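Local coordinates for AztD protein (Citrobacter koseri, PDB 6CMK) that acts as a periplasmic zinc chaperone, handing one zinc ion directly to the solute-binding protein AztC of the AztABCD transport system, at residues 63-68 with 84-89; 89-94 with 115-120. All coordinates share one frame; numbering follows the deposited sequence.

Contact 1 (63-68 with 84-89); sequences NVKGPA and GSAGVV
Residues 65-67 and 85-88 meet at an end-to-end angle of 128°, with Gly66 and Ala86 nearest, their CA atoms 5.2 Å apart. The 63-68 segment is the connection that leaves one propeller blade and enters the next; 84-89 is the turn between two strands of that second blade, and it closes in a G1 beta bulge, Gly87 and Val88 both facing Gln83. Gly66 has no side chain, and the Ala86 methyl sits close on that side of it, CB lying 3.7 Å from Gly66 N. Gln83 OE1 also accepts hydrogen bonds from the N atoms of Lys65 and Gly66, fixing the connection to the end of strand 78-83. Lys65 leaves the backbone with CG anti to N (chi1 -179°) and stays extended, which lays its methylenes alongside the Ala86 methyl; the fit is tight, Lys65 CG lying 3.5 Å from Ala86 CB. Nearer the backbone, Val88 CG1 lies 4.1 Å from Lys65 CB. On the other flank a water joins the segments, donating to Pro67 O and hydrogen-bonded to Ser85 OG at 2.7 Å. At the far end of the lysine, NZ gives a short hydrogen bond of 2.6 Å to Ala86 O, tilted 16° from the carbonyl plane.

Contact 2 (89-94 with 115-120); sequences VSTIAS and LPLELT
Thr91 sets its OG1 between its own backbone N and carbonyl carbon (chi1 72°), which directs the hydroxyl at Leu117 O and places CG2 against the Leu117 side chain. Leu117, with CG anti to its N (chi1 175°), brings CD2 to 3.6 Å from Thr91 CG2, the two side chains crossing at about a right angle. The segments are neighbouring antiparallel strands of one propeller blade. Val89 and Leu119 form a hydrogen-bonded pair, Val89 N to Leu119 O at 2.7 Å and Leu119 N to Val89 O at 3.0 Å, and their side chains meet on one face through CB atoms. Toward the start of 115-120 the chain turns a corner at Pro116, and there regular pairing gives way to substitutes. Thr91 OG1 donates to Leu117 O at 2.9 Å, in the carbonyl plane and on a lone pair. A water accepts from Thr91 N at 3.0 Å and lies 2.8 Å from Leu117 O, with Leu115 O and other acceptors competing for its two protons. Just before the corner, Leu115 N donates to Thr91 O at 2.8 Å, while Leu115 CD1 packs on Ala93 CB. On the face carrying Ser90 and Glu118, a second water bonds to Ser90 OG and donates to Glu118 OE2 at 2.7 Å; Ser90 OG is also bonded to Gln83 NE2. Thus a hydroxyl and a bridging water meet polar backbone atoms where the strands separate, consistent with a corner that keeps Thr91 N and Leu117 O paired.

In the fold
Contacts 1 and 2 follow one another along the chain and share Val89; their centres are about 11 Å apart, and both reach the same propeller blade. Contact 1 ties the incoming connection to the turn that leads into strand 88-100; contact 2 pairs that strand with 113-120. They touch directly, Val88 CG2 lying 3.6 Å from Leu119 O. Gln83 serves both, bonding the backbone of 65-66 and the Ser90 hydroxyl. Contact 1 lies away from the zinc sites, though the shared Val89 has its side chain about 10 Å from that of His126, a ligand of the first high-affinity zinc site. The Leu115 side chain is about 4 Å from a bound di(hydroxyethyl)ether, probably from the crystallisation liquor.

Contact 1 (63-68 with 84-89)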
ATOM      1  N   ASN B  63       0.520  29.344 -11.577  1.00 25.75           N
ATOM      2  CA  ASN B  63       0.923  30.569 -10.911  1.00 31.01           C
ATOM      3  C   ASN B  63       0.264  30.621  -9.540  1.00 32.19           C
ATOM      4  O   ASN B  63      -0.958  30.473  -9.420  1.00 35.52           O
ATOM      5  CB  ASN B  63       0.553  31.790 -11.753  1.00 34.52           C
ATOM      6  CG  ASN B  63       1.201  31.757 -13.120  1.00 40.73           C
ATOM      7  OD1 ASN B  63       2.421  31.866 -13.240  1.00 32.10           O
ATOM      8  ND2 ASN B  63       0.391  31.587 -14.159  1.00 46.50           N
ATOM      9  N   VAL B  64       1.083  30.806  -8.511  1.00 28.16           N
ATOM     10  CA  VAL B  64       0.588  30.926  -7.148  1.00 30.35           C
ATOM     11  C   VAL B  64       1.009  32.302  -6.650  1.00 30.76           C
ATOM     12  O   VAL B  64       1.358  33.176  -7.453  1.00 28.36           O
ATOM     13  CB  VAL B  64       1.096  29.770  -6.261  1.00 25.70           C
ATOM     14  CG1 VAL B  64       0.499  28.446  -6.729  1.00 30.02           C
ATOM     15  CG2 VAL B  64       2.620  29.678  -6.256  1.00 24.94           C
ATOM     16  N   LYS B  65       0.979  32.518  -5.337  1.00 28.93           N
ATOM     17  CA  LYS B  65       1.171  33.863  -4.808  1.00 28.68           C
ATOM     18  C   LYS B  65       2.624  34.154  -4.448  1.00 30.59           C
ATOM     19  O   LYS B  65       3.091  35.283  -4.645  1.00 30.34           O
ATOM     20  CB  LYS B  65       0.267  34.075  -3.587  1.00 26.63           C
ATOM     21  CG  LYS B  65       0.364  35.471  -2.971  1.00 63.42           C
ATOM     22  CD  LYS B  65      -0.543  35.631  -1.748  1.00 72.71           C
ATOM     23  CE  LYS B  65      -0.193  36.894  -0.963  1.00 65.24           C
ATOM     24  NZ  LYS B  65      -0.897  36.976   0.350  1.00 61.67           N
ATOM     25  N   GLY B  66       3.348  33.168  -3.924  1.00 29.50           N
ATOM     26  CA  GLY B  66       4.744  33.335  -3.593  1.00 25.95           C
ATOM     27  C   GLY B  66       5.548  32.094  -3.932  1.00 22.26           C
ATOM     28  O   GLY B  66       4.990  31.047  -4.262  1.00 21.05           O
ATOM     29  N   PRO B  67       6.879  32.183  -3.863  1.00 20.41           N
ATOM     30  CA  PRO B  67       7.700  30.982  -4.061  1.00 19.47           C
ATOM     31  C   PRO B  67       7.330  29.920  -3.042  1.00 18.81           C
ATOM     32  O   PRO B  67       7.072  30.222  -1.877  1.00 23.81           O
ATOM     33  CB  PRO B  67       9.133  31.489  -3.859  1.00 32.01           C
ATOM     34  CG  PRO B  67       9.058  32.959  -4.046  1.00 35.03           C
ATOM     35  CD  PRO B  67       7.697  33.377  -3.600  1.00 26.06           C
ATOM     36  N   ALA B  68       7.319  28.662  -3.492  1.00 19.18           N
ATOM     37  CA  ALA B  68       6.732  27.577  -2.726  1.00 18.61           C
ATOM     38  C   ALA B  68       7.757  26.529  -2.323  1.00 17.73           C
ATOM     39  O   ALA B  68       8.743  26.290  -3.026  1.00 21.07           O
ATOM     40  CB  ALA B  68       5.621  26.873  -3.523  1.00 21.27           C
ATOM     41  N   GLY B  84       5.475  30.480   2.390  1.00 22.58           N
ATOM     42  CA  GLY B  84       5.628  31.102   3.697  1.00 19.83           C
ATOM     43  C   GLY B  84       5.502  32.610   3.656  1.00 25.43           C
ATOM     44  O   GLY B  84       4.837  33.207   4.507  1.00 29.29           O
ATOM     45  N   SER B  85       6.121  33.247   2.661  1.00 25.59           N
ATOM     46  CA  SER B  85       6.110  34.704   2.596  1.00 28.42           C
ATOM     47  C   SER B  85       4.783  35.259   2.103  1.00 27.81           C
ATOM     48  O   SER B  85       4.500  36.440   2.329  1.00 33.76           O
ATOM     49  CB  SER B  85       7.236  35.207   1.690  1.00 30.14           C
ATOM     50  OG  SER B  85       7.073  34.761   0.355  1.00 29.54           O
ATOM     51  N   ALA B  86       3.962  34.442   1.447  1.00 25.25           N
ATOM     52  CA  ALA B  86       2.695  34.898   0.900  1.00 27.72           C
ATOM     53  C   ALA B  86       1.509  34.598   1.805  1.00 28.02           C
ATOM     54  O   ALA B  86       0.402  35.056   1.509  1.00 26.26           O
ATOM     55  CB  ALA B  86       2.464  34.260  -0.474  1.00 26.36           C
ATOM     56  N   GLY B  87       1.710  33.842   2.884  1.00 23.97           N
ATOM     57  CA  GLY B  87       0.639  33.562   3.824  1.00 23.36           C
ATOM     58  C   GLY B  87      -0.400  32.579   3.332  1.00 21.12           C
ATOM     59  O   GLY B  87      -1.561  32.654   3.750  1.00 23.76           O
ATOM     60  N   VAL B  88      -0.022  31.645   2.463  1.00 19.57           N
ATOM     61  CA  VAL B  88      -1.008  30.772   1.838  1.00 22.38           C
ATOM     62  C   VAL B  88      -0.367  29.432   1.532  1.00 23.37           C
ATOM     63  O   VAL B  88       0.839  29.337   1.295  1.00 18.38           O
ATOM     64  CB  VAL B  88      -1.580  31.406   0.550  1.00 24.80           C
ATOM     65  CG1 VAL B  88      -0.491  31.530  -0.510  1.00 32.61           C
ATOM     66  CG2 VAL B  88      -2.766  30.611   0.029  1.00 36.85           C
ATOM     67  N   VAL B  89      -1.193  28.394   1.524  1.00 18.21           N
ATOM     68  CA  VAL B  89      -0.820  27.084   1.006  1.00 17.53           C
ATOM     69  C   VAL B  89      -1.802  26.769  -0.112  1.00 20.21           C
ATOM     70  O   VAL B  89      -3.021  26.811   0.099  1.00 21.65           O
ATOM     71  CB  VAL B  89      -0.849  25.998   2.094  1.00 16.20           C
ATOM     72  CG1 VAL B  89      -0.349  24.670   1.543  1.00 19.39           C
ATOM     73  CG2 VAL B  89      -0.030  26.432   3.303  1.00 20.03           C
TER
HETATM   74  O   HOH W   1       6.035  32.449  -0.516  1.00 30.57           O

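Contact 2 (89-94 with 115-120)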
ATOM      1  N   VAL B  89      -1.193  28.394   1.524  1.00 18.21           N
ATOM      2  CA  VAL B  89      -0.820  27.084   1.006  1.00 17.53           C
ATOM      3  C   VAL B  89      -1.802  26.769  -0.112  1.00 20.21           C
ATOM      4  O   VAL B  89      -3.021  26.811   0.099  1.00 21.65           O
ATOM      5  CB  VAL B  89      -0.849  25.998   2.094  1.00 16.20           C
ATOM      6  CG1 VAL B  89      -0.349  24.670   1.543  1.00 19.39           C
ATOM      7  CG2 VAL B  89      -0.030  26.432   3.303  1.00 20.03           C
ATOM      8  N   SER B  90      -1.278  26.498  -1.302  1.00 18.03           N
ATOM      9  CA  SER B  90      -2.087  26.125  -2.452  1.00 18.07           C
ATOM     10  C   SER B  90      -2.070  24.616  -2.596  1.00 17.86           C
ATOM     11  O   SER B  90      -1.175  23.936  -2.093  1.00 20.98           O
ATOM     12  CB  SER B  90      -1.567  26.760  -3.743  1.00 22.88           C
ATOM     13  OG  SER B  90      -1.604  28.168  -3.676  1.00 23.21           O
ATOM     14  N   THR B  91      -3.070  24.099  -3.302  1.00 17.64           N
ATOM     15  CA  THR B  91      -3.257  22.663  -3.425  1.00 16.10           C
ATOM     16  C   THR B  91      -3.451  22.297  -4.885  1.00 15.72           C
ATOM     17  O   THR B  91      -4.237  22.928  -5.596  1.00 15.63           O
ATOM     18  CB  THR B  91      -4.449  22.212  -2.590  1.00 25.83           C
ATOM     19  OG1 THR B  91      -5.662  22.639  -3.212  1.00 46.13           O
ATOM     20  CG2 THR B  91      -4.352  22.836  -1.221  1.00 24.38           C
ATOM     21  N   ILE B  92      -2.742  21.260  -5.315  1.00 20.86           N
ATOM     22  CA  ILE B  92      -2.737  20.791  -6.692  1.00 17.51           C
ATOM     23  C   ILE B  92      -3.219  19.346  -6.701  1.00 18.55           C
ATOM     24  O   ILE B  92      -2.741  18.521  -5.912  1.00 17.79           O
ATOM     25  CB  ILE B  92      -1.325  20.896  -7.303  1.00 17.76           C
ATOM     26  CG1 ILE B  92      -0.908  22.361  -7.450  1.00 21.11           C
ATOM     27  CG2 ILE B  92      -1.249  20.187  -8.659  1.00 21.12           C
ATOM     28  CD1 ILE B  92       0.592  22.551  -7.687  1.00 23.69           C
ATOM     29  N   ALA B  93      -4.154  19.038  -7.596  1.00 16.36           N
ATOM     30  CA  ALA B  93      -4.480  17.646  -7.879  1.00 15.57           C
ATOM     31  C   ALA B  93      -3.470  17.126  -8.889  1.00 14.59           C
ATOM     32  O   ALA B  93      -3.357  17.654 -10.001  1.00 17.19           O
ATOM     33  CB  ALA B  93      -5.904  17.502  -8.406  1.00 19.69           C
ATOM     34  N   SER B  94      -2.710  16.112  -8.490  1.00 17.09           N
ATOM     35  CA  SER B  94      -1.612  15.649  -9.327  1.00 18.60           C
ATOM     36  C   SER B  94      -2.107  15.065 -10.640  1.00 16.04           C
ATOM     37  O   SER B  94      -1.377  15.075 -11.641  1.00 18.08           O
ATOM     38  CB  SER B  94      -0.808  14.603  -8.574  1.00 13.88           C
ATOM     39  OG  SER B  94      -1.567  13.409  -8.453  1.00 16.14           O
ATOM     40  N   LEU B 115      -6.398  23.109  -7.349  1.00 22.88           N
ATOM     41  CA  LEU B 115      -7.657  22.935  -6.653  1.00 20.03           C
ATOM     42  C   LEU B 115      -8.072  24.234  -5.987  1.00 17.63           C
ATOM     43  O   LEU B 115      -7.250  25.138  -5.784  1.00 23.54           O
ATOM     44  CB  LEU B 115      -7.535  21.826  -5.619  1.00 16.65           C
ATOM     45  CG  LEU B 115      -7.458  20.416  -6.205  1.00 20.81           C
ATOM     46  CD1 LEU B 115      -7.008  19.434  -5.143  1.00 28.01           C
ATOM     47  CD2 LEU B 115      -8.789  19.983  -6.819  1.00 29.68           C
ATOM     48  N   PRO B 116      -9.361  24.375  -5.660  1.00 23.14           N
ATOM     49  CA  PRO B 116      -9.808  25.604  -4.987  1.00 24.16           C
ATOM     50  C   PRO B 116      -9.345  25.711  -3.545  1.00 21.08           C
ATOM     51  O   PRO B 116      -9.346  26.823  -2.999  1.00 22.53           O
ATOM     52  CB  PRO B 116     -11.340  25.522  -5.078  1.00 25.52           C
ATOM     53  CG  PRO B 116     -11.633  24.065  -5.215  1.00 22.14           C
ATOM     54  CD  PRO B 116     -10.489  23.489  -6.006  1.00 21.42           C
ATOM     55  N   LEU B 117      -8.961  24.603  -2.912  1.00 22.50           N
ATOM     56  CA  LEU B 117      -8.538  24.654  -1.520  1.00 24.52           C
ATOM     57  C   LEU B 117      -7.287  25.502  -1.370  1.00 23.25           C
ATOM     58  O   LEU B 117      -6.242  25.200  -1.963  1.00 24.33           O
ATOM     59  CB  LEU B 117      -8.272  23.254  -0.970  1.00 27.03           C
ATOM     60  CG  LEU B 117      -7.711  23.273   0.462  1.00 25.96           C
ATOM     61  CD1 LEU B 117      -8.795  23.670   1.436  1.00 30.02           C
ATOM     62  CD2 LEU B 117      -7.167  21.934   0.863  1.00 31.55           C
ATOM     63  N   GLU B 118      -7.395  26.539  -0.546  1.00 23.37           N
ATOM     64  CA  GLU B 118      -6.255  27.297  -0.056  1.00 20.65           C
ATOM     65  C   GLU B 118      -6.326  27.335   1.461  1.00 25.37           C
ATOM     66  O   GLU B 118      -7.410  27.465   2.034  1.00 27.88           O
ATOM     67  CB  GLU B 118      -6.239  28.729  -0.580  1.00 25.44           C
ATOM     68  CG  GLU B 118      -6.008  28.884  -2.062  1.00 30.47           C
ATOM     69  CD  GLU B 118      -5.870  30.346  -2.450  1.00 40.31           C
ATOM     70  OE1 GLU B 118      -6.184  31.212  -1.608  1.00 42.58           O
ATOM     71  OE2 GLU B 118      -5.441  30.627  -3.586  1.00 32.49           O
ATOM     72  N   LEU B 119      -5.171  27.224   2.101  1.00 20.23           N
ATOM     73  CA  LEU B 119      -5.038  27.428   3.535  1.00 20.67           C
ATOM     74  C   LEU B 119      -4.311  28.743   3.754  1.00 20.28           C
ATOM     75  O   LEU B 119      -3.210  28.932   3.231  1.00 24.70           O
ATOM     76  CB  LEU B 119      -4.252  26.290   4.189  1.00 21.62           C
ATOM     77  CG  LEU B 119      -4.668  24.874   3.796  1.00 22.31           C
ATOM     78  CD1 LEU B 119      -3.750  23.860   4.453  1.00 24.77           C
ATOM     79  CD2 LEU B 119      -6.120  24.642   4.184  1.00 22.67           C
ATOM     80  N   THR B 120      -4.906  29.636   4.538  1.00 22.69           N
ATOM     81  CA  THR B 120      -4.323  30.951   4.750  1.00 21.31           C
ATOM     82  C   THR B 120      -4.011  31.184   6.217  1.00 25.24           C
ATOM     83  O   THR B 120      -4.733  30.725   7.110  1.00 22.84           O
ATOM     84  CB  THR B 120      -5.242  32.056   4.233  1.00 30.81           C
ATOM     85  OG1 THR B 120      -6.467  32.044   4.974  1.00 36.60           O
ATOM     86  CG2 THR B 120      -5.533  31.834   2.761  1.00 29.25           C
TER
HETATM   87  O   HOH W   2      -4.093  28.650  -4.738  1.00 31.18           O
HETATM   88  O   HOH W   3      -5.081  26.041  -4.311  1.00 19.43           O